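Local structure of defensin (Pachyrhizus erosus, 3PSM) at residues T2-A7 / R34-F39. The protein is a dimeric plant defensin that probably acts against fungi and other microbes. Numbering follows the deposited sequence.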
# COMPACT_ATOMS: atom_id res chain seq x y z
N THR A 2 13.74 4.18 13.06
CA THR A 2 13.14 4.52 11.80
C THR A 2 12.99 6.04 11.71
O THR A 2 13.14 6.79 12.64
CB THR A 2 11.74 3.95 11.59
OG1 THR A 2 10.87 4.53 12.56
CG2 THR A 2 11.75 2.42 11.71
N CYS A 3 12.97 6.45 10.41
CA CYS A 3 13.08 7.83 9.99
C CYS A 3 12.04 8.07 8.91
O CYS A 3 11.85 7.16 8.06
CB CYS A 3 14.45 8.17 9.39
SG CYS A 3 15.75 8.27 10.62
N GLU A 4 11.39 9.21 8.93
CA GLU A 4 10.35 9.57 7.96
C GLU A 4 10.81 10.81 7.20
O GLU A 4 11.07 11.86 7.79
CB GLU A 4 9.02 9.72 8.70
CG GLU A 4 7.88 9.88 7.72
CD GLU A 4 6.50 10.01 8.30
OE1 GLU A 4 5.56 9.42 7.76
OE2 GLU A 4 6.38 10.63 9.40
N ASN A 5 10.93 10.69 5.87
CA ASN A 5 11.31 11.79 5.00
C ASN A 5 10.50 11.75 3.73
O ASN A 5 9.84 10.73 3.41
CB ASN A 5 12.80 11.74 4.69
CG ASN A 5 13.55 12.23 5.93
OD1 ASN A 5 13.69 13.44 6.13
ND2 ASN A 5 13.96 11.40 6.86
N LEU A 6 10.50 12.85 3.00
CA LEU A 6 9.75 12.90 1.74
C LEU A 6 10.19 11.81 0.79
O LEU A 6 11.36 11.47 0.66
CB LEU A 6 9.94 14.27 1.05
CG LEU A 6 9.19 15.39 1.72
CD1 LEU A 6 9.68 16.72 1.09
CD2 LEU A 6 7.68 15.29 1.56
N ALA A 7 9.23 11.27 0.05
CA ALA A 7 9.53 10.42 -1.09
C ALA A 7 10.46 11.16 -2.04
O ALA A 7 10.34 12.40 -2.18
CB ALA A 7 8.24 10.00 -1.75
N ARG A 34 2.94 7.28 3.74
CA ARG A 34 1.67 7.92 4.01
C ARG A 34 1.70 9.35 3.50
O ARG A 34 2.77 9.98 3.47
CB ARG A 34 1.31 7.92 5.49
CG ARG A 34 2.32 8.73 6.31
CD ARG A 34 1.87 8.91 7.72
NE ARG A 34 2.89 9.60 8.50
CZ ARG A 34 2.67 10.20 9.66
NH1 ARG A 34 1.45 10.25 10.17
NH2 ARG A 34 3.74 10.75 10.23
N CYS A 35 0.54 9.88 3.17
CA CYS A 35 0.47 11.35 3.00
C CYS A 35 0.47 12.01 4.36
O CYS A 35 -0.05 11.50 5.33
CB CYS A 35 -0.82 11.75 2.30
SG CYS A 35 -1.16 10.87 0.74
N ARG A 36 1.04 13.18 4.44
CA ARG A 36 0.93 14.01 5.65
C ARG A 36 0.05 15.21 5.35
O ARG A 36 -0.52 15.35 4.26
CB ARG A 36 2.30 14.32 6.28
CG ARG A 36 2.91 13.03 6.84
CD ARG A 36 4.24 13.17 7.49
NE ARG A 36 4.18 13.97 8.68
CZ ARG A 36 4.90 14.97 9.03
NH1 ARG A 36 5.92 15.43 8.27
NH2 ARG A 36 4.67 15.59 10.20
N ASP A 37 -0.11 16.11 6.29
CA ASP A 37 -1.04 17.22 6.19
C ASP A 37 -0.59 18.29 5.23
O ASP A 37 -1.37 19.21 4.92
CB ASP A 37 -1.29 17.82 7.58
CG ASP A 37 -0.10 18.44 8.26
OD1 ASP A 37 -0.30 19.14 9.26
OD2 ASP A 37 1.04 18.20 7.87
N ASP A 38 0.57 18.15 4.68
CA ASP A 38 1.16 18.89 3.56
C ASP A 38 0.79 18.38 2.17
O ASP A 38 1.23 18.92 1.15
CB ASP A 38 2.69 18.97 3.64
CG ASP A 38 3.35 17.61 3.60
OD1 ASP A 38 4.57 17.58 3.60
OD2 ASP A 38 2.64 16.56 3.57
N PHE A 39 -0.03 17.34 2.10
CA PHE A 39 -0.37 16.74 0.80
C PHE A 39 0.86 16.31 0.05
O PHE A 39 0.88 16.32 -1.20
CB PHE A 39 -1.25 17.64 -0.05
CG PHE A 39 -2.63 17.84 0.54
CD1 PHE A 39 -2.84 18.85 1.49
CD2 PHE A 39 -3.67 17.04 0.13
CE1 PHE A 39 -4.14 19.02 1.97
CE2 PHE A 39 -4.96 17.24 0.61
CZ PHE A 39 -5.17 18.23 1.53
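Glu4 and Arg34 join the two outermost strands of the antiparallel sheet in this plant defensin, a cysteine-stabilised alpha-beta fold. Their CA atoms lie 9.7 Å apart because strand 41-46 runs between them, pairing through its backbone with Cys3 and Asn5 on one flank and with Arg34 on the other. The touching parts of 2-7 and 34-39 are inclined at 59° to each other, and beyond Cys35 a type I turn from Arg36 to Phe39 leads toward strand 41-46.

Side chains thus bridge a gap that the backbones cannot, over the strand that carries Trp42. Glu4 reaches out with CG anti to the backbone nitrogen (chi1 -171°), while the extended Arg34 side chain meets it at about a right angle. The salt bridge is bidentate and side-on: Arg34 NE donates to Glu4 OE1 at 2.8 Å, Arg34 NH2 to Glu4 OE2 at 2.8 Å. Both oxygens use syn lone pairs, and the two planes are only 3° apart, so the paired bonds fix the carboxylate's rotation.

Arg36, in a cation-pi contact with Trp42, has NE 4.1 Å from Glu4 OE2, which lies well out of its guanidinium plane; no N-H points at the oxygen, and any attraction is probably between charges alone. CG of Arg36 lies over one face of the Arg34 guanidinium, 3.7 Å above its plane and offset toward the rim. Asp38, salt-bridged to Arg40 and hydrogen-bonded to Trp42, has OD1 4.4 Å from CD2 of Leu6. Nearer the salt bridge, CD of Arg36 lies 3.8 Å from OE2 of Glu4.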